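Local coordinates for polyphenol oxidase, chloroplastic (Malus domestica, PDB 6ELV), which oxidises mono- and o-diphenols to o-diquinones and is represented here by its separately expressed C-terminal domain, without the catalytic part, at residues F17-R31 / S122-I136. Sequence-based numbering, arbitrary orientation.
Sequences FPISLGSKISTVVKR and SVVVTLVPKFGAVKI
Strand 25-30 pairs antiparallel with strand 122-131, from Ile25 opposite Leu127 to Lys30 opposite Ser122. Six backbone hydrogen bonds join them; Val29 N to Val123 O is 2.8 Å. Beyond the Ile25 end of this pair, both segments pass into a second sheet, where strand 19-20 pairs antiparallel with the start of strand 135-142. Leu21 N extends this pairing with a nearly straight bond to Val134 O (2.9 Å, 177°). Leu21 is the centre of an inverse gamma turn and sits between the two sheets. Its CG is turned away from the backbone N (chi1 -169°), which sends the two methyls to the first sheet. CD1 meets Leu127 CB at 3.8 Å, the two side chains crossing at about a right angle. CD2 packs on Pro129 CB, while CB touches Val134 CG1 at 3.9 Å. An alanine here, lacking CG and both methyls, is likely to open a gap beside Leu127 and Pro129. Phe17 CE2 lies 3.8 Å from Ile136 CG2, the side chains side by side. A water donates to Leu21 O and Gly132 O. Backbone bonds thus hold one strand pair in each sheet, and Leu21 ties the two layers of this beta sandwich by apolar contact.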
loop_
_atom_site.group_PDB
_atom_site.type_symbol
_atom_site.label_atom_id
_atom_site.label_comp_id
_atom_site.label_asym_id
_atom_site.label_seq_id
_atom_site.Cartn_x
_atom_site.Cartn_y
_atom_site.Cartn_z
ATOM N N PHE A 17 -2.003 -1.297 12.172
ATOM C CA PHE A 17 -3.246 -1.155 11.403
ATOM C C PHE A 17 -4.354 -1.907 12.135
ATOM O O PHE A 17 -4.074 -2.925 12.753
ATOM C CB PHE A 17 -3.078 -1.730 9.988
ATOM C CG PHE A 17 -2.120 -0.956 9.132
ATOM C CD1 PHE A 17 -0.760 -1.213 9.185
ATOM C CD2 PHE A 17 -2.568 0.024 8.276
ATOM C CE1 PHE A 17 0.126 -0.495 8.418
ATOM C CE2 PHE A 17 -1.677 0.744 7.502
ATOM C CZ PHE A 17 -0.330 0.487 7.578
ATOM N N PRO A 18 -5.615 -1.434 12.058
ATOM C CA PRO A 18 -6.082 -0.253 11.322
ATOM C C PRO A 18 -5.552 1.063 11.868
ATOM O O PRO A 18 -5.326 1.200 13.075
ATOM C CB PRO A 18 -7.603 -0.301 11.505
ATOM C CG PRO A 18 -7.904 -1.714 11.796
ATOM C CD PRO A 18 -6.744 -2.196 12.615
ATOM N N ILE A 19 -5.376 2.025 10.966
ATOM C CA ILE A 19 -4.873 3.347 11.307
ATOM C C ILE A 19 -5.679 4.397 10.562
ATOM O O ILE A 19 -6.204 4.149 9.477
ATOM C CB ILE A 19 -3.395 3.572 10.913
ATOM C CG1 ILE A 19 -3.199 3.425 9.409
ATOM C CG2 ILE A 19 -2.460 2.685 11.657
ATOM C CD1 ILE A 19 -2.297 4.441 8.849
ATOM N N SER A 20 -5.755 5.584 11.147
ATOM C CA SER A 20 -6.237 6.769 10.452
ATOM C C SER A 20 -5.071 7.391 9.694
ATOM O O SER A 20 -4.013 7.650 10.279
ATOM C CB SER A 20 -6.781 7.776 11.461
ATOM O OG SER A 20 -6.859 9.064 10.880
ATOM N N LEU A 21 -5.252 7.623 8.395
ATOM C CA LEU A 21 -4.170 8.138 7.554
ATOM C C LEU A 21 -4.142 9.669 7.587
ATOM O O LEU A 21 -4.458 10.360 6.619
ATOM C CB LEU A 21 -4.309 7.604 6.140
ATOM C CG LEU A 21 -3.093 7.863 5.257
ATOM C CD1 LEU A 21 -1.851 7.087 5.727
ATOM C CD2 LEU A 21 -3.416 7.556 3.813
ATOM N N GLY A 22 -3.720 10.204 8.729
ATOM C CA GLY A 22 -3.698 11.649 8.886
ATOM C C GLY A 22 -2.435 12.324 8.416
ATOM O O GLY A 22 -2.379 13.557 8.343
ATOM N N SER A 23 -1.420 11.535 8.084
ATOM C CA SER A 23 -0.131 12.024 7.624
ATOM C C SER A 23 0.523 10.890 6.837
ATOM O O SER A 23 0.056 9.747 6.854
ATOM C CB SER A 23 0.729 12.447 8.814
ATOM O OG SER A 23 1.804 13.262 8.402
ATOM N N LYS A 24 1.623 11.207 6.157
ATOM C CA LYS A 24 2.375 10.196 5.424
ATOM C C LYS A 24 2.975 9.186 6.392
ATOM O O LYS A 24 3.585 9.556 7.402
ATOM C CB LYS A 24 3.472 10.865 4.607
ATOM C CG LYS A 24 4.336 9.908 3.820
ATOM C CD LYS A 24 5.160 10.648 2.772
ATOM C CE LYS A 24 6.438 11.224 3.312
ATOM N NZ LYS A 24 7.389 11.450 2.179
ATOM N N ILE A 25 2.804 7.899 6.081
ATOM C CA ILE A 25 3.362 6.823 6.883
ATOM C C ILE A 25 4.015 5.806 5.962
ATOM O O ILE A 25 3.702 5.703 4.777
ATOM C CB ILE A 25 2.309 6.109 7.751
ATOM C CG1 ILE A 25 1.266 5.443 6.851
ATOM C CG2 ILE A 25 1.682 7.074 8.740
ATOM C CD1 ILE A 25 0.639 4.236 7.435
ATOM N N SER A 26 4.921 5.031 6.534
ATOM C CA SER A 26 5.496 3.913 5.817
ATOM C C SER A 26 5.477 2.683 6.709
ATOM O O SER A 26 5.401 2.774 7.937
ATOM C CB SER A 26 6.909 4.215 5.312
ATOM O OG SER A 26 7.815 4.365 6.387
ATOM N N THR A 27 5.519 1.525 6.064
ATOM C CA THR A 27 5.430 0.262 6.772
ATOM C C THR A 27 6.146 -0.816 5.973
ATOM O O THR A 27 6.140 -0.801 4.740
ATOM C CB THR A 27 3.950 -0.070 7.030
ATOM O OG1 THR A 27 3.830 -1.148 7.956
ATOM C CG2 THR A 27 3.171 -0.361 5.750
ATOM N N VAL A 28 6.770 -1.748 6.686
ATOM C CA VAL A 28 7.452 -2.878 6.063
ATOM C C VAL A 28 6.436 -3.986 5.826
ATOM O O VAL A 28 5.781 -4.447 6.768
ATOM C CB VAL A 28 8.602 -3.382 6.944
ATOM C CG1 VAL A 28 9.212 -4.636 6.317
ATOM C CG2 VAL A 28 9.660 -2.313 7.125
ATOM N N VAL A 29 6.326 -4.429 4.576
ATOM C CA VAL A 29 5.340 -5.421 4.158
ATOM C C VAL A 29 6.079 -6.628 3.593
ATOM O O VAL A 29 6.905 -6.489 2.684
ATOM C CB VAL A 29 4.353 -4.834 3.131
ATOM C CG1 VAL A 29 3.281 -5.850 2.782
ATOM C CG2 VAL A 29 3.719 -3.570 3.682
ATOM N N LYS A 30 5.781 -7.805 4.126
ATOM C CA LYS A 30 6.416 -9.022 3.641
ATOM C C LYS A 30 5.868 -9.409 2.277
ATOM O O LYS A 30 4.671 -9.253 1.994
ATOM C CB LYS A 30 6.168 -10.158 4.624
ATOM C CG LYS A 30 6.834 -9.945 5.959
ATOM C CD LYS A 30 6.527 -11.090 6.895
ATOM C CE LYS A 30 7.145 -10.853 8.262
ATOM N NZ LYS A 30 6.635 -11.815 9.275
ATOM N N ARG A 31 6.756 -9.912 1.425
ATOM C CA ARG A 31 6.348 -10.516 0.174
ATOM C C ARG A 31 5.730 -11.880 0.460
ATOM O O ARG A 31 5.814 -12.382 1.583
ATOM C CB ARG A 31 7.538 -10.574 -0.776
ATOM C CG ARG A 31 7.962 -9.191 -1.224
ATOM C CD ARG A 31 9.161 -9.274 -2.121
ATOM N NE ARG A 31 8.803 -9.804 -3.428
ATOM C CZ ARG A 31 9.684 -10.232 -4.319
ATOM N NH1 ARG A 31 10.985 -10.248 -4.025
ATOM N NH2 ARG A 31 9.264 -10.663 -5.497
ATOM N N SER A 122 10.955 -8.450 1.726
ATOM C CA SER A 122 9.943 -7.485 2.121
ATOM C C SER A 122 10.250 -6.197 1.385
ATOM O O SER A 122 11.325 -6.044 0.808
ATOM C CB SER A 122 9.991 -7.232 3.623
ATOM O OG SER A 122 11.266 -6.753 4.011
ATOM N N VAL A 123 9.286 -5.270 1.411
ATOM C CA VAL A 123 9.427 -3.942 0.825
ATOM C C VAL A 123 8.850 -2.933 1.804
ATOM O O VAL A 123 8.148 -3.288 2.751
ATOM C CB VAL A 123 8.730 -3.825 -0.547
ATOM C CG1 VAL A 123 9.325 -4.819 -1.536
ATOM C CG2 VAL A 123 7.210 -4.026 -0.403
ATOM N N VAL A 124 9.135 -1.656 1.559
ATOM C CA VAL A 124 8.512 -0.581 2.321
ATOM C C VAL A 124 7.420 0.056 1.481
ATOM O O VAL A 124 7.673 0.500 0.350
ATOM C CB VAL A 124 9.541 0.468 2.763
ATOM C CG1 VAL A 124 8.838 1.651 3.427
ATOM C CG2 VAL A 124 10.553 -0.160 3.716
ATOM N N VAL A 125 6.217 0.125 2.040
ATOM C CA VAL A 125 5.076 0.767 1.403
ATOM C C VAL A 125 4.818 2.077 2.128
ATOM O O VAL A 125 4.706 2.096 3.361
ATOM C CB VAL A 125 3.833 -0.137 1.442
ATOM C CG1 VAL A 125 2.623 0.576 0.841
ATOM C CG2 VAL A 125 4.115 -1.432 0.661
ATOM N N THR A 126 4.696 3.155 1.359
ATOM C CA THR A 126 4.408 4.482 1.882
ATOM C C THR A 126 3.026 4.901 1.404
ATOM O O THR A 126 2.724 4.801 0.210
ATOM C CB THR A 126 5.471 5.478 1.394
ATOM O OG1 THR A 126 6.762 5.083 1.875
ATOM C CG2 THR A 126 5.210 6.886 1.898
ATOM N N LEU A 127 2.202 5.377 2.335
ATOM C CA LEU A 127 0.877 5.902 2.031
ATOM C C LEU A 127 0.905 7.402 2.280
ATOM O O LEU A 127 1.279 7.845 3.374
ATOM C CB LEU A 127 -0.184 5.238 2.908
ATOM C CG LEU A 127 -0.237 3.707 2.870
ATOM C CD1 LEU A 127 -1.383 3.229 3.730
ATOM C CD2 LEU A 127 -0.394 3.202 1.459
ATOM N N VAL A 128 0.503 8.174 1.279
ATOM C CA VAL A 128 0.606 9.629 1.293
ATOM C C VAL A 128 -0.792 10.206 1.172
ATOM O O VAL A 128 -1.357 10.259 0.077
ATOM C CB VAL A 128 1.488 10.132 0.138
ATOM C CG1 VAL A 128 1.685 11.624 0.252
ATOM C CG2 VAL A 128 2.838 9.389 0.085
ATOM N N PRO A 129 -1.396 10.655 2.272
ATOM C CA PRO A 129 -2.728 11.243 2.160
ATOM C C PRO A 129 -2.644 12.589 1.458
ATOM O O PRO A 129 -1.728 13.387 1.701
ATOM C CB PRO A 129 -3.186 11.379 3.617
ATOM C CG PRO A 129 -1.908 11.558 4.379
ATOM C CD PRO A 129 -0.895 10.670 3.660
ATOM N N LYS A 130 -3.604 12.826 0.575
ATOM C CA LYS A 130 -3.725 14.085 -0.146
ATOM C C LYS A 130 -4.948 14.877 0.277
ATOM O O LYS A 130 -4.857 16.092 0.460
ATOM C CB LYS A 130 -3.739 13.837 -1.660
ATOM C CG LYS A 130 -2.502 13.102 -2.171
ATOM C CD LYS A 130 -1.235 13.877 -1.878
ATOM C CE LYS A 130 -1.157 15.148 -2.698
ATOM N NZ LYS A 130 0.222 15.712 -2.704
ATOM N N PHE A 131 -6.083 14.212 0.449
ATOM C CA PHE A 131 -7.244 14.858 1.029
ATOM C C PHE A 131 -8.199 13.795 1.538
ATOM O O PHE A 131 -8.220 12.663 1.046
ATOM C CB PHE A 131 -7.915 15.883 0.101
ATOM C CG PHE A 131 -8.180 15.388 -1.281
ATOM C CD1 PHE A 131 -9.300 14.613 -1.550
ATOM C CD2 PHE A 131 -7.331 15.727 -2.329
ATOM C CE1 PHE A 131 -9.570 14.166 -2.843
ATOM C CE2 PHE A 131 -7.603 15.296 -3.624
ATOM C CZ PHE A 131 -8.728 14.519 -3.882
ATOM N N GLY A 132 -8.963 14.175 2.552
ATOM C CA GLY A 132 -10.004 13.347 3.111
ATOM C C GLY A 132 -9.563 12.473 4.264
ATOM O O GLY A 132 -8.488 11.870 4.215
ATOM N N ALA A 133 -10.402 12.370 5.288
ATOM C CA ALA A 133 -10.159 11.454 6.394
ATOM C C ALA A 133 -10.447 10.030 5.947
ATOM O O ALA A 133 -11.519 9.747 5.411
ATOM C CB ALA A 133 -11.076 11.807 7.561
ATOM N N VAL A 134 -9.491 9.135 6.162
ATOM C CA VAL A 134 -9.631 7.756 5.722
ATOM C C VAL A 134 -8.934 6.840 6.717
ATOM O O VAL A 134 -7.878 7.176 7.263
ATOM C CB VAL A 134 -9.122 7.588 4.271
ATOM C CG1 VAL A 134 -7.631 7.847 4.166
ATOM C CG2 VAL A 134 -9.460 6.205 3.730
ATOM N N LYS A 135 -9.544 5.682 6.952
ATOM C CA LYS A 135 -8.967 4.590 7.718
ATOM C C LYS A 135 -8.417 3.553 6.751
ATOM O O LYS A 135 -9.032 3.252 5.724
ATOM C CB LYS A 135 -10.025 3.932 8.615
ATOM C CG LYS A 135 -9.607 2.580 9.200
ATOM C CD LYS A 135 -10.758 1.855 9.874
ATOM C CE LYS A 135 -10.638 0.351 9.756
ATOM N NZ LYS A 135 -11.144 -0.196 8.457
ATOM N N ILE A 136 -7.250 3.017 7.083
ATOM C CA ILE A 136 -6.628 1.924 6.347
ATOM C C ILE A 136 -6.651 0.703 7.258
ATOM O O ILE A 136 -6.087 0.738 8.360
ATOM C CB ILE A 136 -5.180 2.271 5.960
ATOM C CG1 ILE A 136 -5.082 3.625 5.246
ATOM C CG2 ILE A 136 -4.578 1.129 5.140
ATOM C CD1 ILE A 136 -5.788 3.667 3.920
HETATM O O HOH W 1 -7.660 10.232 8.586
HETATM O O HOH W 2 -7.031 10.842 6.319
#